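Local coordinates for protein FimX (Pseudomonas aeruginosa PAO1, PDB 3HVA) that serves as a cyclic-di-GMP receptor containing GGDEF and EAL domains, present here as its GGDEF domain alone, and may have the phosphodiesterase activity generally assigned to its family, at residues A[31-36]-A[99-104]; A[45-50]-A[151-156]. All coordinates share one frame; numbering follows the deposited sequence.

In the fold
From the N terminus the chain runs through helix 24-41, which carries 31-36, and straight on into strand 45-52, which carries 45-50. Interaction 1 closes a loop of 62 residues by bringing the end of strand 95-101 back to helix 24-41. Interaction 2 closes a longer one of 100 residues, laying helix 149-164 on strand 45-52. The segments alternate along the chain, so the two loops cross instead of nesting. Their centres lie about 10 Å apart, and strands 45-52 and 95-101 are antiparallel neighbours, joined where Phe100 N meets Thr46 O. Together the contacts seat two helices on the central sheet, and Met31 touches residues of both segments of interaction 2.

Interaction 1: A[31-36]-A[99-104]; sequences MDAAVQ and LFKGKT
Leu99 and Ala34 meet through methyl groups, Leu99 CD2 lying 3.6 Å from Ala34 CB. The other branch of the same leucine, CD1, reaches Met31, whose SD is 3.8 Å away. Leu99 thus forks against two residues one helical turn apart. Its CG stands anti to the backbone N (chi1 -178°), which carries both methyls off the strand toward the helix. Met31 starts out pointing away from the strand, but bends at chi2 and chi3 and brings its sulfur round to Leu99; it also touches Met153.

The second kind of contact is made by the aliphatic part of a lysine. Lys101 runs extended beyond CG across to the helix, where its CE comes within 3.8 Å of Ala34 CB. Lys101 NZ stays near Ala34 and lies 4.4 Å from Ala33 CB, at the more exposed border of the patch. Ala34 is therefore touched by both Leu99 and Lys101, and both converge on its one methyl.

Lys101 and Gly102 are the central residues of a type II turn from Phe100 to Lys103, with Gly102 N hydrogen-bonded to Ser45 OG. A helix laid over a strand of the central mixed sheet, their axes inclined at 36°, is the alpha/beta layering of the GGDEF domain.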
# COMPACT_ATOMS: atom_id res chain seq x y z
N MET A 31 3.45 -11.06 -6.44
CA MET A 31 4.82 -10.60 -6.24
C MET A 31 5.83 -11.55 -6.88
O MET A 31 6.67 -11.13 -7.68
CB MET A 31 5.13 -10.42 -4.75
CG MET A 31 4.86 -9.02 -4.25
SD MET A 31 5.80 -7.78 -5.16
CE MET A 31 7.48 -8.15 -4.64
N ASP A 32 5.75 -12.83 -6.52
CA ASP A 32 6.65 -13.83 -7.07
C ASP A 32 6.68 -13.79 -8.60
O ASP A 32 7.74 -13.91 -9.21
CB ASP A 32 6.26 -15.23 -6.60
CG ASP A 32 7.11 -15.72 -5.44
OD1 ASP A 32 8.21 -15.16 -5.23
OD2 ASP A 32 6.68 -16.66 -4.75
N ALA A 33 5.51 -13.61 -9.20
CA ALA A 33 5.41 -13.60 -10.66
C ALA A 33 6.01 -12.34 -11.27
O ALA A 33 6.63 -12.39 -12.34
CB ALA A 33 3.96 -13.76 -11.09
N ALA A 34 5.84 -11.21 -10.59
CA ALA A 34 6.33 -9.93 -11.10
C ALA A 34 7.85 -9.84 -11.06
O ALA A 34 8.46 -9.14 -11.85
CB ALA A 34 5.71 -8.78 -10.34
N VAL A 35 8.45 -10.56 -10.12
CA VAL A 35 9.90 -10.61 -10.00
C VAL A 35 10.49 -11.48 -11.10
O VAL A 35 11.50 -11.12 -11.71
CB VAL A 35 10.34 -11.17 -8.64
CG1 VAL A 35 11.86 -11.31 -8.58
CG2 VAL A 35 9.83 -10.30 -7.51
N GLN A 36 9.86 -12.62 -11.35
CA GLN A 36 10.30 -13.53 -12.40
C GLN A 36 10.27 -12.80 -13.74
O GLN A 36 11.19 -12.93 -14.55
CB GLN A 36 9.40 -14.77 -12.44
CG GLN A 36 10.16 -16.09 -12.48
CD GLN A 36 10.55 -16.51 -13.89
OE1 GLN A 36 9.73 -16.51 -14.80
NE2 GLN A 36 11.81 -16.90 -14.06
N LEU A 99 1.32 -3.17 -6.12
CA LEU A 99 2.30 -3.54 -7.13
C LEU A 99 1.97 -2.83 -8.43
O LEU A 99 0.86 -2.94 -8.95
CB LEU A 99 2.31 -5.06 -7.34
CG LEU A 99 3.32 -5.64 -8.33
CD1 LEU A 99 4.75 -5.40 -7.87
CD2 LEU A 99 3.06 -7.12 -8.51
N PHE A 100 2.94 -2.07 -8.95
CA PHE A 100 2.76 -1.39 -10.22
C PHE A 100 3.52 -2.12 -11.32
O PHE A 100 4.67 -1.79 -11.62
CB PHE A 100 3.25 0.06 -10.13
CG PHE A 100 2.40 0.94 -9.25
CD1 PHE A 100 1.27 1.55 -9.76
CD2 PHE A 100 2.74 1.16 -7.93
CE1 PHE A 100 0.48 2.36 -8.96
CE2 PHE A 100 1.96 1.97 -7.13
CZ PHE A 100 0.83 2.57 -7.64
N LYS A 101 2.88 -3.12 -11.91
CA LYS A 101 3.52 -3.92 -12.94
C LYS A 101 3.84 -3.11 -14.19
O LYS A 101 2.97 -2.42 -14.74
CB LYS A 101 2.67 -5.14 -13.29
CG LYS A 101 2.41 -6.05 -12.10
CD LYS A 101 2.17 -7.48 -12.55
CE LYS A 101 2.07 -8.42 -11.36
NZ LYS A 101 2.01 -9.85 -11.76
N GLY A 102 5.09 -3.17 -14.63
CA GLY A 102 5.51 -2.50 -15.85
C GLY A 102 6.04 -1.10 -15.64
O GLY A 102 6.48 -0.45 -16.59
N LYS A 103 6.02 -0.63 -14.40
CA LYS A 103 6.45 0.73 -14.10
C LYS A 103 7.65 0.76 -13.17
O LYS A 103 7.70 0.02 -12.18
CB LYS A 103 5.30 1.52 -13.46
CG LYS A 103 4.15 1.83 -14.40
CD LYS A 103 2.98 2.41 -13.63
CE LYS A 103 1.78 2.62 -14.53
NZ LYS A 103 2.04 3.61 -15.60
N THR A 104 8.61 1.61 -13.49
CA THR A 104 9.71 1.89 -12.57
C THR A 104 9.13 2.71 -11.42
O THR A 104 8.05 3.29 -11.56
CB THR A 104 10.81 2.71 -13.26
OG1 THR A 104 10.34 4.04 -13.51
CG2 THR A 104 11.20 2.06 -14.58

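Interaction 2: A[45-50]-A[151-156]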
# COMPACT_ATOMS: atom_id res chain seq x y z
N SER A 45 8.78 -3.51 -12.38
CA SER A 45 7.56 -3.23 -11.64
C SER A 45 7.92 -2.46 -10.38
O SER A 45 9.08 -2.41 -9.99
CB SER A 45 6.83 -4.52 -11.28
OG SER A 45 6.26 -5.13 -12.42
N THR A 46 6.92 -1.85 -9.75
CA THR A 46 7.16 -1.12 -8.52
C THR A 46 6.33 -1.67 -7.37
O THR A 46 5.14 -1.94 -7.52
CB THR A 46 6.85 0.38 -8.67
OG1 THR A 46 7.85 0.99 -9.50
CG2 THR A 46 6.85 1.06 -7.31
N LEU A 47 6.97 -1.86 -6.23
CA LEU A 47 6.28 -2.29 -5.03
C LEU A 47 6.10 -1.12 -4.06
O LEU A 47 7.07 -0.50 -3.64
CB LEU A 47 7.05 -3.41 -4.33
CG LEU A 47 6.54 -3.76 -2.93
CD1 LEU A 47 5.18 -4.46 -3.00
CD2 LEU A 47 7.56 -4.61 -2.19
N ALA A 48 4.85 -0.83 -3.73
CA ALA A 48 4.54 0.18 -2.74
C ALA A 48 4.13 -0.50 -1.44
O ALA A 48 3.27 -1.38 -1.42
CB ALA A 48 3.43 1.10 -3.23
N TYR A 49 4.78 -0.10 -0.35
CA TYR A 49 4.49 -0.64 0.97
C TYR A 49 3.84 0.48 1.79
O TYR A 49 4.50 1.44 2.18
CB TYR A 49 5.79 -1.11 1.63
CG TYR A 49 5.62 -2.05 2.80
CD1 TYR A 49 5.78 -3.42 2.63
CD2 TYR A 49 5.33 -1.57 4.06
CE1 TYR A 49 5.63 -4.29 3.70
CE2 TYR A 49 5.18 -2.43 5.14
CZ TYR A 49 5.34 -3.78 4.95
OH TYR A 49 5.20 -4.64 6.02
N ILE A 50 2.54 0.36 2.04
CA ILE A 50 1.77 1.47 2.59
C ILE A 50 1.37 1.29 4.06
O ILE A 50 0.65 0.35 4.40
CB ILE A 50 0.51 1.75 1.76
CG1 ILE A 50 0.86 1.81 0.27
CG2 ILE A 50 -0.15 3.05 2.20
CD1 ILE A 50 -0.35 1.91 -0.64
N ASP A 151 13.99 -9.68 -1.13
CA ASP A 151 14.79 -8.48 -1.01
C ASP A 151 13.97 -7.25 -1.35
O ASP A 151 14.12 -6.19 -0.74
CB ASP A 151 16.01 -8.55 -1.93
CG ASP A 151 16.90 -9.75 -1.63
OD1 ASP A 151 17.77 -10.06 -2.47
OD2 ASP A 151 16.73 -10.37 -0.56
N VAL A 152 13.08 -7.39 -2.33
CA VAL A 152 12.22 -6.30 -2.76
C VAL A 152 11.24 -5.94 -1.66
O VAL A 152 11.10 -4.77 -1.30
CB VAL A 152 11.45 -6.67 -4.03
CG1 VAL A 152 10.88 -5.42 -4.69
CG2 VAL A 152 12.35 -7.42 -4.99
N MET A 153 10.55 -6.95 -1.14
CA MET A 153 9.65 -6.76 -0.01
C MET A 153 10.38 -6.04 1.12
O MET A 153 9.91 -5.02 1.62
CB MET A 153 9.14 -8.11 0.49
CG MET A 153 8.39 -8.92 -0.56
SD MET A 153 6.86 -8.12 -1.08
CE MET A 153 6.16 -7.68 0.51
N ASN A 154 11.54 -6.57 1.49
CA ASN A 154 12.33 -5.99 2.58
C ASN A 154 12.58 -4.50 2.41
O ASN A 154 12.32 -3.71 3.32
CB ASN A 154 13.67 -6.72 2.70
CG ASN A 154 13.55 -8.03 3.44
OD1 ASN A 154 12.51 -8.36 4.00
ND2 ASN A 154 14.64 -8.79 3.46
N ARG A 155 13.10 -4.12 1.25
CA ARG A 155 13.48 -2.74 0.98
C ARG A 155 12.29 -1.79 1.11
O ARG A 155 12.40 -0.72 1.71
CB ARG A 155 14.13 -2.62 -0.40
CG ARG A 155 15.37 -3.49 -0.56
CD ARG A 155 15.85 -3.58 -2.00
NE ARG A 155 16.84 -4.65 -2.16
CZ ARG A 155 17.67 -4.75 -3.20
NH1 ARG A 155 17.65 -3.85 -4.17
NH2 ARG A 155 18.53 -5.76 -3.25
N ALA A 156 11.15 -2.18 0.54
CA ALA A 156 9.94 -1.36 0.61
C ALA A 156 9.40 -1.34 2.03
O ALA A 156 8.82 -0.35 2.48
CB ALA A 156 8.89 -1.88 -0.35
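Leu47 lays its CD2 methyl against Ala156, with Leu47 CD2 3.6 Å from Ala156 CB, and that one methyl also touches the next turn back along the helix. This is helix-on-sheet packing in the GGDEF fold: helix 149-164 lies across the central strand 45-52, the two short axes 8.3 Å apart and inclined at 44°. Alternate residues of the strand face the helix, so Leu47 and Tyr49 do the work, while Thr46 and Ala48 point away from it.

Leu47 has CG anti to the backbone N (chi1 169°), and CD2 reaches in among Val152, Met153 and Ala156. It sits 3.7 Å from the carbonyl oxygen Val152 O, an atom already engaged by Ala156 N within the helix, and 4.2 Å from Val152 CG1. Met153 leaves the helix to one side of the strand and, bent at chi2 and chi3, brings SD to 3.7 Å from Leu47 CD2. All five touching residues are buried. Helix 24-41 adds Phe27 and Met31 against Leu47, so that side chain is held between two helices.

Tyr49 packs close to the backbone at Ala156, where the CA atoms of the two residues are 5.5 Å apart. Its ring extends onward to stack with His157 and to meet Phe91. At the base of that ring Tyr49 CB lies 3.8 Å from Ala156 CB and only 3.2 Å from Ala156 O.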